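Local structure of alkyl hydroperoxide reductase AhpD (Legionella pneumophila, 5DIK) at residues E57-M61 with H76-L80; Q68-I73 with Y108-A112; K53-L58 with L83-E89. The protein probably acts as an alkylhydroperoxidase of the carboxymuconolactone decarboxylase family, reducing peroxides and possibly serving the antioxidative response. All coordinates share one frame; numbering follows the deposited sequence. Where two conformers were deposited one is given.

The three contacts join four parts of an all-helical chain: helix 53-66, helix 70-82, the turn and first residues of helix 87-99, and helix 102-120. Contact 1 and contact 3 share Glu57 and Leu58 on helix 53-66, and their centres are about 7 Å apart. Contact 2 uses helix 70-82 with contact 1, about 11 Å from it between centres, and lies about 16 Å from contact 3. Along the chain the segments start in the order 53-58, 57-61, 68-73, 76-80, 83-89 and 108-112. Contact 1 therefore lies between the cysteine-bearing start of helix 70-82 and the turn that ends it, and each contact also meets other subunits of the six-chain assembly.

Contact 1: E57-M61 with H76-L80; sequences ELIAM and HSQTL
Glu57 and His76 meet with their side chains crossing at about a right angle, and the carboxylate plane is turned 33° from the ring plane. The bond runs from His76 ND1 to Glu57 OE1 over 2.9 Å. With an N-H...O angle of 150° it is somewhat bent, but it arrives on the syn side of the carboxylate and only modestly out of both planes. The glutamate reaches the imidazole edge because its chain bends at chi2 (-62°) and runs along its helix toward the Ala60 end. Ala60, one turn along the same helix, covers one face of the imidazole: its CB stands 3.7 Å from the ring centroid, close to the normal, a CH-pi contact. A methyl over the face and an acceptor at the edge together limit how the ring can rotate.

Thr79 CG2 also packs across Glu57 CD at 3.5 Å. Leu80 sends CD2 to within 3.5 Å of Glu57 CB, and the same methyl meets Leu58 CD2 at 3.7 Å, the two leucines crossing at about a right angle. Met61 leaves its backbone with CG anti to N, then bends twice, which carries its CE methyl onto the other helix. There CE lies 3.2 Å from Ser77 OG, a hydroxyl already bonded to Ile73 O, and 3.9 Å from Leu80 CD1.

The two helices run roughly antiparallel, the axes of the short segments approaching to 9.5 Å. Ala60 packs on Met96 and His76 on Tyr99, both of the second subunit. In AhpD relatives a glutamate and a histidine, spaced in sequence about a CXXC pair as Glu57 and His76 are about Cys69 and Cys72, serve a proton relay; the buried, oriented imidazole-carboxylate bond is consistent with that role here.

Contact 2: Q68-I73 with Y108-A112; sequences QCPGCI and YAAEA
Ile73, which packs on Tyr108 and Ala112, has its backbone N bonded to Cys69 O at 2.9 Å; no hydrogen bond crosses between 68-73 and 108-112. Ile73 CG2, anti to the backbone N, presses on the backbone of the partner helix at Ala112 CA (3.5 Å), while Ile73 CD1 comes to the edge of the Tyr108 ring, 4.0 Å from Tyr108 CD1.

Gln68 covers a face of that ring. Its CB sits 3.6 Å from the ring centroid, 16° off the normal, a CH-pi contact, and its CG follows the rim at 3.5 Å from Tyr108 CD2. Chain and ring cross at about a right angle, yet the amide plane is almost parallel to the ring, only 9° away. Gln68 closes helix 53-66 in a Schellman motif, and its NE2 bonds to Lys67 O of the fourth subunit. Pro70 stands near the ring plane, with CG 4.5 Å from Tyr108 CE1, and CB 3.9 Å from Glu111 OE1.

That oxygen is buried with no polar partner in the model; OE2 has a weak, long ion pair with Lys12. Cys69 caps the start of helix 70-82 and Cys72 lies in its first turn, a CXXC pair disulfide-bonded in the crystal, though in this one of two conformers Cys69 SG and Cys72 SG stand 2.6 Å apart, too far for that bond. Neither touches 108-112; Cys69 packs on Tyr108 and Cys72 on Met107, both of the third subunit. Carbon contacts thus seat the turn, whose cysteine pair is probably redox-active, as in AhpD relatives.

Contact 3: K53-L58 with L83-E89; sequences KKTKEL and LQATREE
Charge pairing links Lys54 to Glu89: NZ lies 3.1 Å from OE2, a salt bridge and hydrogen bond received on the syn side of the carboxylate, 19° out of its plane. The two side chains cross at about a right angle. Lys54 starts with CG anti to the backbone N and turns at chi3 (76°), which swings NZ to Glu89 OE2.

The other oxygen takes part in a cap. Thr86 N donates to Glu89 OE1 over 2.8 Å, nearly straight at 169°, meeting it on the anti side and tilted out of the carboxylate plane, and Thr86 OG1 accepts from Glu89 N at 3.1 Å. This reciprocal pair is a capping box at the start of helix 87-99. Glu89 therefore uses one oxygen to close the helix start and the other to reach helix 53-66, and the cap would be expected to keep its carboxylate in place for the lysine.

Van der Waals contact fills the rest. Leu83 CD1 comes across the chain of Glu57, 3.5 Å from its CG, and rests against Lys53 O at 3.7 Å. The aliphatic part of Lys54 lies on Ala85, its CD 3.9 Å from Ala85 CA. Farther along, Leu58 CD1 touches Glu89 CB at 4.1 Å.

These contacts hold the turn between helix 70-82 and helix 87-99 against the first turns of helix 53-66. Gln84, with positive phi, ends helix 70-82 in a Schellman motif; Ala85 N bonds back to Leu80 O there, and the two side chains touch. Leu58 and Glu89 pack on Leu51 of the second subunit, while Arg87 forms salt bridges with Glu117 of its own chain and with Glu30 of the fourth subunit, so the corner between the three helices is also a subunit boundary.

Contact 1: E57-M61 with H76-L80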
ATOM      1  N   GLU A  57      -8.811   4.345  19.526  1.00 16.43           N
ATOM      2  CA  GLU A  57      -8.125   5.418  18.832  1.00 18.67           C
ATOM      3  C   GLU A  57      -6.626   5.218  18.690  1.00 16.72           C
ATOM      4  O   GLU A  57      -6.048   5.743  17.731  1.00 16.93           O
ATOM      5  CB  GLU A  57      -8.326   6.789  19.504  1.00 22.32           C
ATOM      6  CG  GLU A  57      -9.647   7.395  19.167  1.00 28.25           C
ATOM      7  CD  GLU A  57      -9.848   7.680  17.684  1.00 27.61           C
ATOM      8  OE1 GLU A  57      -9.028   8.354  17.036  1.00 33.22           O
ATOM      9  OE2 GLU A  57     -10.915   7.307  17.212  1.00 30.59           O
ATOM     10  N   LEU A  58      -5.994   4.556  19.663  1.00 15.83           N
ATOM     11  CA  LEU A  58      -4.607   4.183  19.545  1.00 15.91           C
ATOM     12  C   LEU A  58      -4.432   3.233  18.346  1.00 15.77           C
ATOM     13  O   LEU A  58      -3.473   3.366  17.578  1.00 14.90           O
ATOM     14  CB  LEU A  58      -4.075   3.579  20.845  1.00 16.75           C
ATOM     15  CG  LEU A  58      -3.918   4.589  21.984  1.00 18.64           C
ATOM     16  CD1 LEU A  58      -3.663   3.886  23.291  1.00 19.41           C
ATOM     17  CD2 LEU A  58      -2.804   5.590  21.688  1.00 19.40           C
ATOM     18  N   ILE A  59      -5.367   2.303  18.168  1.00 14.58           N
ATOM     19  CA  ILE A  59      -5.359   1.430  16.998  1.00 15.20           C
ATOM     20  C   ILE A  59      -5.508   2.238  15.713  1.00 14.39           C
ATOM     21  O   ILE A  59      -4.750   2.028  14.756  1.00 14.91           O
ATOM     22  CB  ILE A  59      -6.452   0.351  17.096  1.00 15.83           C
ATOM     23  CG1 ILE A  59      -6.135  -0.591  18.262  1.00 17.14           C
ATOM     24  CG2 ILE A  59      -6.592  -0.427  15.781  1.00 15.64           C
ATOM     25  CD1 ILE A  59      -7.331  -1.441  18.660  1.00 18.09           C
ATOM     26  N   ALA A  60      -6.432   3.191  15.699  1.00 14.01           N
ATOM     27  CA  ALA A  60      -6.624   4.061  14.527  1.00 14.71           C
ATOM     28  C   ALA A  60      -5.344   4.835  14.206  1.00 14.18           C
ATOM     29  O   ALA A  60      -4.994   4.974  13.042  1.00 13.97           O
ATOM     30  CB  ALA A  60      -7.785   5.015  14.731  1.00 14.57           C
ATOM     31  N   MET A  61      -4.647   5.310  15.231  1.00 14.58           N
ATOM     32  CA  MET A  61      -3.384   6.067  15.018  1.00 15.79           C
ATOM     33  C   MET A  61      -2.302   5.181  14.411  1.00 14.70           C
ATOM     34  O   MET A  61      -1.624   5.596  13.479  1.00 14.85           O
ATOM     35  CB  MET A  61      -2.873   6.682  16.309  1.00 17.09           C
ATOM     36  CG  MET A  61      -1.526   7.398  16.135  1.00 20.08           C
ATOM     37  SD  MET A  61      -1.571   8.710  14.884  1.00 24.74           S
ATOM     38  CE  MET A  61      -2.405   9.873  15.958  1.00 22.44           C
ATOM     39  N   HIS A  76      -6.806  11.743  14.092  1.00 18.26           N
ATOM     40  CA  HIS A  76      -6.697  10.810  15.199  1.00 19.50           C
ATOM     41  C   HIS A  76      -5.830  11.340  16.354  1.00 19.40           C
ATOM     42  O   HIS A  76      -6.113  11.018  17.507  1.00 18.37           O
ATOM     43  CB  HIS A  76      -6.260   9.426  14.707  1.00 19.65           C
ATOM     44  CG  HIS A  76      -7.281   8.808  13.809  1.00 20.11           C
ATOM     45  ND1 HIS A  76      -8.584   8.592  14.214  1.00 22.07           N
ATOM     46  CD2 HIS A  76      -7.233   8.461  12.508  1.00 22.30           C
ATOM     47  CE1 HIS A  76      -9.288   8.101  13.211  1.00 21.90           C
ATOM     48  NE2 HIS A  76      -8.488   7.993  12.166  1.00 23.88           N
ATOM     49  N   SER A  77      -4.831  12.172  16.049  1.00 20.87           N
ATOM     50  CA  SER A  77      -4.059  12.905  17.086  1.00 22.73           C
ATOM     51  C   SER A  77      -4.944  13.783  17.953  1.00 22.44           C
ATOM     52  O   SER A  77      -4.861  13.787  19.182  1.00 22.76           O
ATOM     53  CB  SER A  77      -3.036  13.824  16.422  1.00 23.74           C
ATOM     54  OG  SER A  77      -1.918  13.053  16.127  1.00 31.34           O
ATOM     55  N   GLN A  78      -5.782  14.540  17.278  1.00 24.14           N
ATOM     56  CA  GLN A  78      -6.714  15.447  17.925  1.00 25.72           C
ATOM     57  C   GLN A  78      -7.676  14.694  18.845  1.00 25.11           C
ATOM     58  O   GLN A  78      -7.893  15.075  20.004  1.00 21.50           O
ATOM     59  CB  GLN A  78      -7.441  16.227  16.837  1.00 27.22           C
ATOM     60  CG  GLN A  78      -8.384  17.288  17.300  1.00 29.49           C
ATOM     61  CD  GLN A  78      -8.957  18.045  16.118  1.00 34.92           C
ATOM     62  OE1 GLN A  78      -9.416  17.449  15.140  1.00 31.86           O
ATOM     63  NE2 GLN A  78      -8.914  19.374  16.190  1.00 36.09           N
ATOM     64  N   THR A  79      -8.226  13.593  18.346  1.00 21.57           N
ATOM     65  CA  THR A  79      -9.086  12.750  19.157  1.00 21.32           C
ATOM     66  C   THR A  79      -8.324  12.132  20.359  1.00 20.21           C
ATOM     67  O   THR A  79      -8.873  12.038  21.447  1.00 19.78           O
ATOM     68  CB  THR A  79      -9.721  11.653  18.273  1.00 20.34           C
ATOM     69  OG1 THR A  79     -10.433  12.288  17.219  1.00 19.61           O
ATOM     70  CG2 THR A  79     -10.680  10.815  19.042  1.00 23.94           C
ATOM     71  N   LEU A  80      -7.086  11.679  20.157  1.00 19.47           N
ATOM     72  CA  LEU A  80      -6.315  11.095  21.262  1.00 21.12           C
ATOM     73  C   LEU A  80      -6.123  12.116  22.403  1.00 21.93           C
ATOM     74  O   LEU A  80      -6.222  11.765  23.580  1.00 23.80           O
ATOM     75  CB  LEU A  80      -4.961  10.614  20.805  1.00 21.37           C
ATOM     76  CG  LEU A  80      -4.938   9.296  20.033  1.00 22.54           C
ATOM     77  CD1 LEU A  80      -3.510   9.073  19.573  1.00 24.35           C
ATOM     78  CD2 LEU A  80      -5.419   8.122  20.850  1.00 23.08           C
TER

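Contact 2: Q68-I73 with Y108-A112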
ATOM      1  N   GLN A  68       0.279   5.956   6.079  1.00 15.82           N
ATOM      2  CA  GLN A  68       1.010   7.162   5.654  1.00 16.82           C
ATOM      3  C   GLN A  68       0.055   8.261   5.226  1.00 16.41           C
ATOM      4  O   GLN A  68       0.269   8.914   4.224  1.00 16.42           O
ATOM      5  CB  GLN A  68       1.989   6.809   4.511  1.00 18.53           C
ATOM      6  CG  GLN A  68       2.922   5.678   4.899  1.00 18.22           C
ATOM      7  CD  GLN A  68       3.920   5.237   3.822  1.00 21.75           C
ATOM      8  OE1 GLN A  68       4.642   4.264   4.026  1.00 27.08           O
ATOM      9  NE2 GLN A  68       3.956   5.926   2.687  1.00 21.00           N
ATOM     10  N   CYS A  69      -0.955   8.488   6.064  1.00 16.26           N
ATOM     11  CA  CYS A  69      -2.032   9.383   5.755  0.80 17.40           C
ATOM     12  C   CYS A  69      -2.004  10.608   6.713  1.00 17.54           C
ATOM     13  O   CYS A  69      -2.451  10.520   7.832  1.00 16.04           O
ATOM     14  CB  CYS A  69      -3.357   8.655   5.878  0.80 17.39           C
ATOM     15  SG  CYS A  69      -4.692   9.713   5.281  0.80 20.33           S
ATOM     16  N   PRO A  70      -1.434  11.736   6.254  1.00 18.38           N
ATOM     17  CA  PRO A  70      -1.293  12.930   7.153  1.00 18.95           C
ATOM     18  C   PRO A  70      -2.622  13.427   7.690  1.00 18.64           C
ATOM     19  O   PRO A  70      -2.715  13.770   8.866  1.00 20.31           O
ATOM     20  CB  PRO A  70      -0.651  13.988   6.242  1.00 19.32           C
ATOM     21  CG  PRO A  70       0.119  13.206   5.241  1.00 21.41           C
ATOM     22  CD  PRO A  70      -0.770  11.982   4.956  1.00 18.79           C
ATOM     23  N   GLY A  71      -3.663  13.368   6.871  1.00 17.76           N
ATOM     24  CA  GLY A  71      -4.998  13.701   7.315  1.00 18.63           C
ATOM     25  C   GLY A  71      -5.500  12.873   8.458  1.00 18.41           C
ATOM     26  O   GLY A  71      -5.973  13.420   9.472  1.00 18.63           O
ATOM     27  N   CYS A  72      -5.413  11.547   8.301  1.00 17.83           N
ATOM     28  CA  CYS A  72      -5.786  10.609   9.340  0.50 17.65           C
ATOM     29  C   CYS A  72      -4.947  10.833  10.585  1.00 16.93           C
ATOM     30  O   CYS A  72      -5.455  10.810  11.700  1.00 17.07           O
ATOM     31  CB  CYS A  72      -5.508   9.188   8.859  0.50 18.32           C
ATOM     32  SG  CYS A  72      -6.208   8.785   7.240  0.50 19.00           S
ATOM     33  N   ILE A  73      -3.657  11.078  10.379  1.00 16.19           N
ATOM     34  CA  ILE A  73      -2.751  11.302  11.531  1.00 16.79           C
ATOM     35  C   ILE A  73      -3.222  12.542  12.332  1.00 17.36           C
ATOM     36  O   ILE A  73      -3.309  12.507  13.571  1.00 17.74           O
ATOM     37  CB  ILE A  73      -1.280  11.424  11.080  1.00 17.46           C
ATOM     38  CG1 ILE A  73      -0.766  10.038  10.686  1.00 17.27           C
ATOM     39  CG2 ILE A  73      -0.386  11.964  12.209  1.00 18.48           C
ATOM     40  CD1 ILE A  73       0.558  10.075   9.943  1.00 18.07           C
ATOM     41  N   TYR A 108       6.526   8.507   9.370  1.00 16.50           N
ATOM     42  CA  TYR A 108       5.199   8.939   9.758  1.00 16.19           C
ATOM     43  C   TYR A 108       4.964   8.937  11.264  1.00 15.93           C
ATOM     44  O   TYR A 108       4.074   9.650  11.763  1.00 16.70           O
ATOM     45  CB  TYR A 108       4.111   8.150   8.966  1.00 16.95           C
ATOM     46  CG  TYR A 108       4.114   8.640   7.546  1.00 17.51           C
ATOM     47  CD1 TYR A 108       3.395   9.762   7.179  1.00 18.60           C
ATOM     48  CD2 TYR A 108       4.915   8.016   6.579  1.00 19.00           C
ATOM     49  CE1 TYR A 108       3.431  10.248   5.894  1.00 20.60           C
ATOM     50  CE2 TYR A 108       4.982   8.514   5.296  1.00 21.22           C
ATOM     51  CZ  TYR A 108       4.239   9.616   4.948  1.00 22.84           C
ATOM     52  OH  TYR A 108       4.291  10.089   3.653  1.00 27.77           O
ATOM     53  N   ALA A 109       5.734   8.146  12.005  1.00 15.23           N
ATOM     54  CA  ALA A 109       5.634   8.209  13.466  1.00 15.79           C
ATOM     55  C   ALA A 109       6.097   9.588  13.920  1.00 16.69           C
ATOM     56  O   ALA A 109       5.532  10.158  14.855  1.00 15.75           O
ATOM     57  CB  ALA A 109       6.456   7.110  14.107  1.00 16.53           C
ATOM     58  N   ALA A 110       7.129  10.110  13.261  1.00 16.31           N
ATOM     59  CA  ALA A 110       7.587  11.467  13.528  1.00 18.81           C
ATOM     60  C   ALA A 110       6.487  12.480  13.290  1.00 19.86           C
ATOM     61  O   ALA A 110       6.262  13.360  14.117  1.00 19.39           O
ATOM     62  CB  ALA A 110       8.815  11.803  12.699  1.00 19.22           C
ATOM     63  N   GLU A 111       5.752  12.336  12.193  1.00 19.68           N
ATOM     64  CA  GLU A 111       4.597  13.187  11.921  1.00 20.05           C
ATOM     65  C   GLU A 111       3.525  13.053  12.991  1.00 19.93           C
ATOM     66  O   GLU A 111       2.926  14.056  13.407  1.00 18.80           O
ATOM     67  CB  GLU A 111       3.963  12.853  10.549  1.00 23.46           C
ATOM     68  CG  GLU A 111       4.837  13.210   9.372  1.00 29.81           C
ATOM     69  CD  GLU A 111       4.045  13.607   8.123  1.00 38.59           C
ATOM     70  OE1 GLU A 111       2.773  13.591   8.123  1.00 43.34           O
ATOM     71  OE2 GLU A 111       4.708  13.953   7.118  1.00 45.64           O
ATOM     72  N   ALA A 112       3.251  11.821  13.441  1.00 18.07           N
ATOM     73  CA  ALA A 112       2.257  11.634  14.485  1.00 17.94           C
ATOM     74  C   ALA A 112       2.638  12.355  15.819  1.00 19.42           C
ATOM     75  O   ALA A 112       1.783  12.879  16.519  1.00 16.84           O
ATOM     76  CB  ALA A 112       2.030  10.163  14.748  1.00 18.68           C
TER

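Contact 3: K53-L58 with L83-E89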
ATOM      1  N   LYS A  53     -12.717   3.519  24.113  1.00 21.40           N
ATOM      2  CA  LYS A  53     -12.572   4.415  22.977  1.00 22.75           C
ATOM      3  C   LYS A  53     -11.124   4.846  22.805  1.00 21.81           C
ATOM      4  O   LYS A  53     -10.644   4.923  21.692  1.00 17.50           O
ATOM      5  CB  LYS A  53     -13.421   5.663  23.136  1.00 26.11           C
ATOM      6  CG  LYS A  53     -14.900   5.473  22.904  1.00 29.78           C
ATOM      7  CD  LYS A  53     -15.611   6.821  23.067  1.00 35.03           C
ATOM      8  CE  LYS A  53     -17.019   6.816  22.490  1.00 39.19           C
ATOM      9  NZ  LYS A  53     -17.043   6.593  21.019  1.00 42.18           N
ATOM     10  N   LYS A  54     -10.424   5.122  23.904  1.00 20.08           N
ATOM     11  CA  LYS A  54      -9.016   5.539  23.801  1.00 21.39           C
ATOM     12  C   LYS A  54      -8.150   4.448  23.153  1.00 19.02           C
ATOM     13  O   LYS A  54      -7.308   4.732  22.309  1.00 18.15           O
ATOM     14  CB  LYS A  54      -8.458   5.876  25.188  1.00 24.14           C
ATOM     15  CG  LYS A  54      -6.991   6.297  25.189  1.00 28.91           C
ATOM     16  CD  LYS A  54      -6.485   6.448  26.616  1.00 35.61           C
ATOM     17  CE  LYS A  54      -6.231   5.097  27.260  1.00 39.83           C
ATOM     18  NZ  LYS A  54      -6.009   5.294  28.711  1.00 44.04           N
ATOM     19  N   THR A  55      -8.347   3.211  23.573  1.00 18.12           N
ATOM     20  CA  THR A  55      -7.626   2.082  22.999  1.00 18.48           C
ATOM     21  C   THR A  55      -7.902   1.955  21.507  1.00 17.70           C
ATOM     22  O   THR A  55      -6.972   1.711  20.738  1.00 16.02           O
ATOM     23  CB  THR A  55      -7.957   0.762  23.716  1.00 19.55           C
ATOM     24  OG1 THR A  55      -7.592   0.879  25.088  1.00 19.85           O
ATOM     25  CG2 THR A  55      -7.193  -0.424  23.124  1.00 20.46           C
ATOM     26  N   LYS A  56      -9.185   2.050  21.116  1.00 16.14           N
ATOM     27  CA  LYS A  56      -9.565   2.031  19.714  1.00 16.36           C
ATOM     28  C   LYS A  56      -8.926   3.162  18.931  1.00 16.96           C
ATOM     29  O   LYS A  56      -8.464   2.949  17.798  1.00 14.42           O
ATOM     30  CB  LYS A  56     -11.082   2.033  19.531  1.00 16.86           C
ATOM     31  CG  LYS A  56     -11.693   0.721  19.953  1.00 17.96           C
ATOM     32  CD  LYS A  56     -13.160   0.670  19.626  1.00 19.15           C
ATOM     33  CE  LYS A  56     -13.775  -0.577  20.236  1.00 22.11           C
ATOM     34  NZ  LYS A  56     -15.131  -0.752  19.718  1.00 25.18           N
ATOM     35  N   GLU A  57      -8.811   4.345  19.526  1.00 16.43           N
ATOM     36  CA  GLU A  57      -8.125   5.418  18.832  1.00 18.67           C
ATOM     37  C   GLU A  57      -6.626   5.218  18.690  1.00 16.72           C
ATOM     38  O   GLU A  57      -6.048   5.743  17.731  1.00 16.93           O
ATOM     39  CB  GLU A  57      -8.326   6.789  19.504  1.00 22.32           C
ATOM     40  CG  GLU A  57      -9.647   7.395  19.167  1.00 28.25           C
ATOM     41  CD  GLU A  57      -9.848   7.680  17.684  1.00 27.61           C
ATOM     42  OE1 GLU A  57      -9.028   8.354  17.036  1.00 33.22           O
ATOM     43  OE2 GLU A  57     -10.915   7.307  17.212  1.00 30.59           O
ATOM     44  N   LEU A  58      -5.994   4.556  19.663  1.00 15.83           N
ATOM     45  CA  LEU A  58      -4.607   4.183  19.545  1.00 15.91           C
ATOM     46  C   LEU A  58      -4.432   3.233  18.346  1.00 15.77           C
ATOM     47  O   LEU A  58      -3.473   3.366  17.578  1.00 14.90           O
ATOM     48  CB  LEU A  58      -4.075   3.579  20.845  1.00 16.75           C
ATOM     49  CG  LEU A  58      -3.918   4.589  21.984  1.00 18.64           C
ATOM     50  CD1 LEU A  58      -3.663   3.886  23.291  1.00 19.41           C
ATOM     51  CD2 LEU A  58      -2.804   5.590  21.688  1.00 19.40           C
ATOM     52  N   LEU A  83      -9.369  12.320  24.200  1.00 26.60           N
ATOM     53  CA  LEU A  83      -9.602  11.133  25.020  1.00 26.26           C
ATOM     54  C   LEU A  83      -8.555  10.940  26.132  1.00 27.26           C
ATOM     55  O   LEU A  83      -8.530   9.904  26.763  1.00 26.48           O
ATOM     56  CB  LEU A  83      -9.655   9.888  24.135  1.00 29.21           C
ATOM     57  CG  LEU A  83     -10.850   9.807  23.193  1.00 29.79           C
ATOM     58  CD1 LEU A  83     -10.718   8.620  22.257  1.00 29.90           C
ATOM     59  CD2 LEU A  83     -12.147   9.720  23.979  1.00 31.36           C
ATOM     60  N   GLN A  84      -7.694  11.935  26.328  1.00 27.45           N
ATOM     61  CA  GLN A  84      -6.665  11.944  27.358  1.00 30.51           C
ATOM     62  C   GLN A  84      -5.668  10.778  27.279  1.00 27.64           C
ATOM     63  O   GLN A  84      -5.174  10.275  28.290  1.00 25.49           O
ATOM     64  CB  GLN A  84      -7.315  12.060  28.762  1.00 32.50           C
ATOM     65  CG  GLN A  84      -8.242  13.262  28.888  1.00 37.93           C
ATOM     66  CD  GLN A  84      -8.935  13.322  30.240  1.00 43.09           C
ATOM     67  OE1 GLN A  84      -8.635  12.545  31.147  1.00 49.51           O
ATOM     68  NE2 GLN A  84      -9.872  14.230  30.374  1.00 50.12           N
ATOM     69  N   ALA A  85      -5.325  10.389  26.061  1.00 25.59           N
ATOM     70  CA  ALA A  85      -4.213   9.466  25.863  1.00 25.21           C
ATOM     71  C   ALA A  85      -2.925  10.129  26.325  1.00 24.15           C
ATOM     72  O   ALA A  85      -2.731  11.319  26.114  1.00 25.90           O
ATOM     73  CB  ALA A  85      -4.097   9.095  24.379  1.00 25.90           C
ATOM     74  N   THR A  86      -2.038   9.367  26.933  1.00 23.50           N
ATOM     75  CA  THR A  86      -0.748   9.915  27.344  1.00 26.15           C
ATOM     76  C   THR A  86       0.250   9.830  26.189  1.00 27.12           C
ATOM     77  O   THR A  86       0.105   9.041  25.238  1.00 22.14           O
ATOM     78  CB  THR A  86      -0.169   9.180  28.560  1.00 25.42           C
ATOM     79  OG1 THR A  86       0.172   7.837  28.184  1.00 27.39           O
ATOM     80  CG2 THR A  86      -1.180   9.154  29.717  1.00 27.61           C
ATOM     81  N   ARG A  87       1.258  10.672  26.292  1.00 24.21           N
ATOM     82  CA  ARG A  87       2.395  10.648  25.395  1.00 25.52           C
ATOM     83  C   ARG A  87       3.022   9.249  25.305  1.00 25.06           C
ATOM     84  O   ARG A  87       3.348   8.775  24.214  1.00 22.94           O
ATOM     85  CB  ARG A  87       3.420  11.667  25.923  1.00 26.29           C
ATOM     86  CG  ARG A  87       4.553  11.928  24.974  1.00 27.72           C
ATOM     87  CD  ARG A  87       5.544  12.865  25.631  1.00 28.72           C
ATOM     88  NE  ARG A  87       6.648  13.127  24.742  1.00 26.63           N
ATOM     89  CZ  ARG A  87       6.660  14.061  23.818  1.00 27.66           C
ATOM     90  NH1 ARG A  87       5.622  14.874  23.650  1.00 30.22           N
ATOM     91  NH2 ARG A  87       7.745  14.220  23.080  1.00 30.66           N
ATOM     92  N   GLU A  88       3.182   8.585  26.450  1.00 23.99           N
ATOM     93  CA  GLU A  88       3.758   7.262  26.480  1.00 23.96           C
ATOM     94  C   GLU A  88       2.893   6.195  25.778  1.00 22.36           C
ATOM     95  O   GLU A  88       3.439   5.311  25.126  1.00 19.06           O
ATOM     96  CB  GLU A  88       4.077   6.805  27.914  1.00 29.14           C
ATOM     97  CG  GLU A  88       4.737   5.415  28.021  1.00 37.54           C
ATOM     98  CD  GLU A  88       6.129   5.285  27.378  1.00 43.18           C
ATOM     99  OE1 GLU A  88       6.780   6.319  27.147  0.60 50.43           O
ATOM    100  OE2 GLU A  88       6.572   4.146  27.102  1.00 47.18           O
ATOM    101  N   GLU A  89       1.584   6.264  25.944  1.00 19.31           N
ATOM    102  CA  GLU A  89       0.669   5.367  25.200  1.00 21.71           C
ATOM    103  C   GLU A  89       0.841   5.616  23.701  1.00 19.54           C
ATOM    104  O   GLU A  89       0.903   4.664  22.926  1.00 18.48           O
ATOM    105  CB  GLU A  89      -0.804   5.578  25.619  1.00 22.41           C
ATOM    106  CG  GLU A  89      -1.090   5.092  27.024  1.00 25.24           C
ATOM    107  CD  GLU A  89      -2.425   5.576  27.589  1.00 27.93           C
ATOM    108  OE1 GLU A  89      -2.915   6.676  27.227  1.00 28.32           O
ATOM    109  OE2 GLU A  89      -2.990   4.837  28.400  1.00 31.72           O
TER